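Local coordinates for protein Ion-channel modulator raklp (Rhipicephalus appendiculatus, PDB 2W8X) that probably modulates host ion channels as a tick salivary protein, activating maxiK channels, and has a highly modified Kunitz/BPTI-type structure, at residues N4-L15 against Y46-S54. Numbering follows the deposited sequence. Where two conformers were deposited one is given.
Sequences NKREGPCSQRSL and YRDNCNSHS
Cys10 and Cys50 are joined by a disulfide that ties the N-terminal loop of this modified Kunitz/BPTI fold to the segment leading toward helix 56-70. In one of its two conformers, Ser14 packs against the bridge, its OG 3.3 Å from Cys50 CB while bonding back to Ser11 O in the carbonyl plane. Beside the disulfide the backbones of Asn4 and Asn49 form a single beta bridge, in which Lys5 N donates to Asp48 O at 2.8 Å. The Lys5 side chain then runs along the 46-54 backbone. Its CB and CG lie against Asp48 O, CG also nearing Cys50 N, and CD passes 4.1 Å from Asn49 O. Bends at chi2 (-147°) and chi3 (-92°) bring CE to 3.3 Å from Asn49 O and close to Arg47 O as well, and set NZ 3.0 Å from Ser52 OG, itself bonded to Asn49 O. NZ also donates to a water that bridges to Cys50 O, and it hydrogen-bonds Ser54 OG of the second subunit, so this loop contact reaches the dimer interface. A leucine in place of Lys5 would probably leave that water and Ser52 OG without their ammonium partner and weaken the link to the second subunit. Farther along the segment, His53 NE2 donates to Leu15 O at 3.0 Å, the oxygen lying near the ring plane and the N-H...O angle bent to 138°.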
loop_
_atom_site.group_PDB
_atom_site.type_symbol
_atom_site.label_atom_id
_atom_site.label_comp_id
_atom_site.label_asym_id
_atom_site.label_seq_id
_atom_site.Cartn_x
_atom_site.Cartn_y
_atom_site.Cartn_z
ATOM N N ASN A 4 0.937 11.668 -2.898
ATOM C CA ASN A 4 2.351 11.459 -2.612
ATOM C C ASN A 4 2.487 10.834 -1.219
ATOM O O ASN A 4 2.329 11.527 -0.211
ATOM C CB ASN A 4 3.092 12.811 -2.676
ATOM C CG ASN A 4 4.553 12.681 -2.520
ATOM O OD1 ASN A 4 5.054 11.661 -2.016
ATOM N ND2 ASN A 4 5.288 13.713 -2.954
ATOM N N LYS A 5 2.778 9.532 -1.213
ATOM C CA LYS A 5 2.966 8.752 0.012
ATOM C C LYS A 5 4.042 9.239 0.927
ATOM O O LYS A 5 4.013 8.930 2.122
ATOM C CB LYS A 5 3.288 7.267 -0.345
ATOM C CG LYS A 5 2.127 6.612 -0.801
ATOM C CD LYS A 5 2.031 5.121 -0.445
ATOM C CE LYS A 5 2.586 4.368 -1.518
ATOM N NZ LYS A 5 2.019 2.946 -1.693
ATOM N N ARG A 6 5.036 9.931 0.372
ATOM C CA ARG A 6 6.126 10.492 1.177
ATOM C C ARG A 6 5.737 11.716 1.899
ATOM O O ARG A 6 6.385 12.061 2.897
ATOM C CB ARG A 6 7.306 10.882 0.310
ATOM C CG ARG A 6 8.171 9.775 -0.033
ATOM C CD ARG A 6 9.445 10.265 -0.674
ATOM N NE ARG A 6 10.436 10.634 0.332
ATOM C CZ ARG A 6 11.635 11.144 0.061
ATOM N NH1 ARG A 6 12.007 11.390 -1.197
ATOM N NH2 ARG A 6 12.462 11.430 1.058
ATOM N N GLU A 7 4.735 12.430 1.397
ATOM C CA GLU A 7 4.384 13.737 1.935
ATOM C C GLU A 7 3.109 13.762 2.788
ATOM O O GLU A 7 2.861 14.728 3.541
ATOM C CB GLU A 7 4.394 14.788 0.793
ATOM C CG GLU A 7 5.809 15.005 0.190
ATOM C CD GLU A 7 5.970 16.275 -0.754
ATOM O OE1 GLU A 7 5.093 17.152 -0.735
ATOM O OE2 GLU A 7 6.989 16.360 -1.486
ATOM N N GLY A 8 2.325 12.688 2.760
ATOM C CA GLY A 8 1.123 12.586 3.547
ATOM C C GLY A 8 0.439 11.243 3.428
ATOM O O GLY A 8 0.907 10.396 2.707
ATOM N N PRO A 9 -0.656 11.047 4.163
ATOM C CA PRO A 9 -1.336 9.774 4.119
ATOM C C PRO A 9 -2.124 9.563 2.857
ATOM O O PRO A 9 -2.391 10.505 2.109
ATOM C CB PRO A 9 -2.306 9.854 5.291
ATOM C CG PRO A 9 -2.534 11.246 5.491
ATOM C CD PRO A 9 -1.274 11.948 5.152
ATOM N N CYS A 10 -2.478 8.303 2.632
ATOM C CA CYS A 10 -3.261 7.930 1.487
ATOM C C CYS A 10 -4.625 7.538 1.937
ATOM O O CYS A 10 -4.797 6.539 2.634
ATOM C CB CYS A 10 -2.640 6.723 0.778
ATOM S SG CYS A 10 -1.009 7.084 0.027
ATOM N N SER A 11 -5.608 8.276 1.483
ATOM C CA SER A 11 -6.996 7.911 1.739
ATOM C C SER A 11 -7.398 6.695 0.927
ATOM O O SER A 11 -6.753 6.335 -0.059
ATOM C CB SER A 11 -7.902 9.084 1.387
ATOM O OG SER A 11 -7.938 9.318 -0.010
ATOM N N GLN A 12 -8.532 6.090 1.295
ATOM C CA GLN A 12 -9.027 4.957 0.538
ATOM C C GLN A 12 -9.324 5.344 -0.920
ATOM O O GLN A 12 -9.062 4.542 -1.833
ATOM C CB GLN A 12 -10.212 4.263 1.255
ATOM C CG GLN A 12 -9.890 3.798 2.668
ATOM C CD GLN A 12 -8.812 2.721 2.764
ATOM O OE1 GLN A 12 -8.817 1.753 2.007
ATOM N NE2 GLN A 12 -7.885 2.893 3.704
ATOM N N ARG A 13 -9.777 6.587 -1.170
ATOM C CA ARG A 13 -9.980 7.073 -2.525
ATOM C C ARG A 13 -8.649 7.189 -3.304
ATOM O O ARG A 13 -8.591 6.815 -4.463
ATOM C CB ARG A 13 -10.673 8.438 -2.550
ATOM C CG ARG A 13 -12.129 8.367 -2.239
ATOM C CD ARG A 13 -12.784 9.753 -2.399
ATOM N NE ARG A 13 -12.839 10.168 -3.787
ATOM C CZ ARG A 13 -13.087 11.406 -4.223
ATOM N NH1 ARG A 13 -13.326 12.408 -3.363
ATOM N NH2 ARG A 13 -13.092 11.655 -5.519
ATOM N N SER A 14 -7.608 7.687 -2.651
ATOM C CA SER A 14 -6.341 7.947 -3.310
ATOM C C SER A 14 -5.681 6.665 -3.826
ATOM O O SER A 14 -4.965 6.701 -4.815
ATOM C CB SER A 14 -5.389 8.676 -2.356
ATOM O OG SER A 14 -4.776 7.802 -1.415
ATOM N N LEU A 15 -5.940 5.541 -3.157
ATOM C CA LEU A 15 -5.432 4.229 -3.582
ATOM C C LEU A 15 -5.852 3.852 -5.002
ATOM O O LEU A 15 -5.175 3.079 -5.676
ATOM C CB LEU A 15 -5.926 3.124 -2.637
ATOM C CG LEU A 15 -5.581 3.219 -1.167
ATOM C CD1 LEU A 15 -6.233 2.056 -0.408
ATOM C CD2 LEU A 15 -4.070 3.254 -0.960
ATOM N N TYR A 46 4.677 3.138 -9.178
ATOM C CA TYR A 46 5.663 4.051 -8.622
ATOM C C TYR A 46 5.564 4.040 -7.102
ATOM O O TYR A 46 4.475 4.213 -6.534
ATOM C CB TYR A 46 5.471 5.459 -9.188
ATOM C CG TYR A 46 5.748 5.534 -10.684
ATOM C CD1 TYR A 46 7.023 5.704 -11.179
ATOM C CD2 TYR A 46 4.697 5.458 -11.590
ATOM C CE1 TYR A 46 7.227 5.750 -12.553
ATOM C CE2 TYR A 46 4.908 5.499 -12.937
ATOM C CZ TYR A 46 6.172 5.648 -13.410
ATOM O OH TYR A 46 6.366 5.738 -14.813
ATOM N N ARG A 47 6.713 3.864 -6.452
ATOM C CA ARG A 47 6.793 3.503 -5.027
ATOM C C ARG A 47 6.174 4.514 -4.066
ATOM O O ARG A 47 5.761 4.148 -2.962
ATOM C CB ARG A 47 8.244 3.238 -4.608
ATOM C CG ARG A 47 8.818 1.950 -5.144
ATOM C CD ARG A 47 10.235 1.740 -4.663
ATOM N NE ARG A 47 10.711 0.393 -4.964
ATOM C CZ ARG A 47 11.959 0.007 -4.805
ATOM N NH1 ARG A 47 12.860 0.871 -4.360
ATOM N NH2 ARG A 47 12.312 -1.224 -5.128
ATOM N N ASP A 48 6.150 5.781 -4.455
ATOM C CA ASP A 48 5.622 6.822 -3.603
ATOM C C ASP A 48 4.276 7.393 -4.088
ATOM O O ASP A 48 3.808 8.428 -3.580
ATOM C CB ASP A 48 6.651 7.929 -3.393
ATOM C CG ASP A 48 7.826 7.481 -2.588
ATOM O OD1 ASP A 48 7.609 6.679 -1.657
ATOM O OD2 ASP A 48 8.963 7.943 -2.872
ATOM N N ASN A 49 3.635 6.708 -5.028
ATOM C CA ASN A 49 2.303 7.067 -5.495
ATOM C C ASN A 49 1.279 6.317 -4.661
ATOM O O ASN A 49 1.400 5.102 -4.483
ATOM C CB ASN A 49 2.227 6.687 -6.993
ATOM C CG ASN A 49 0.952 7.111 -7.704
ATOM O OD1 ASN A 49 -0.156 7.110 -7.144
ATOM N ND2 ASN A 49 1.116 7.503 -8.984
ATOM N N CYS A 50 0.269 7.014 -4.138
ATOM C CA CYS A 50 -0.775 6.327 -3.361
ATOM C C CYS A 50 -1.432 5.169 -4.140
ATOM O O CYS A 50 -1.837 4.168 -3.545
ATOM C CB CYS A 50 -1.847 7.297 -2.880
ATOM S SG CYS A 50 -1.322 8.390 -1.540
ATOM N N ASN A 51 -1.530 5.306 -5.464
ATOM C CA ASN A 51 -1.988 4.227 -6.319
ATOM C C ASN A 51 -0.811 3.365 -6.750
ATOM O O ASN A 51 -0.340 3.398 -7.890
ATOM C CB ASN A 51 -2.809 4.761 -7.490
ATOM C CG ASN A 51 -3.381 3.679 -8.380
ATOM O OD1 ASN A 51 -3.245 2.452 -8.143
ATOM N ND2 ASN A 51 -4.091 4.135 -9.422
ATOM N N SER A 52 -0.308 2.626 -5.766
ATOM C CA SER A 52 0.731 1.584 -5.952
ATOM C C SER A 52 0.477 0.581 -4.855
ATOM O O SER A 52 0.202 0.964 -3.704
ATOM C CB SER A 52 2.181 2.126 -5.876
ATOM O OG SER A 52 2.504 2.674 -4.617
ATOM N N HIS A 53 0.492 -0.684 -5.230
ATOM C CA HIS A 53 -0.012 -1.773 -4.379
ATOM C C HIS A 53 1.001 -2.899 -4.320
ATOM O O HIS A 53 1.681 -3.175 -5.302
ATOM C CB HIS A 53 -1.342 -2.268 -4.939
ATOM C CG HIS A 53 -2.366 -1.184 -5.057
ATOM N ND1 HIS A 53 -3.383 -1.013 -4.133
ATOM C CD2 HIS A 53 -2.528 -0.217 -5.988
ATOM C CE1 HIS A 53 -4.123 0.016 -4.508
ATOM N NE2 HIS A 53 -3.613 0.533 -5.618
ATOM N N SER A 54 1.105 -3.550 -3.161
ATOM C CA SER A 54 2.130 -4.568 -2.944
ATOM C C SER A 54 1.876 -5.925 -3.593
ATOM O O SER A 54 2.793 -6.737 -3.721
ATOM C CB SER A 54 2.354 -4.741 -1.455
ATOM O OG SER A 54 1.165 -5.091 -0.768
HETATM O O HOH W 1 -0.761 2.940 -1.267
#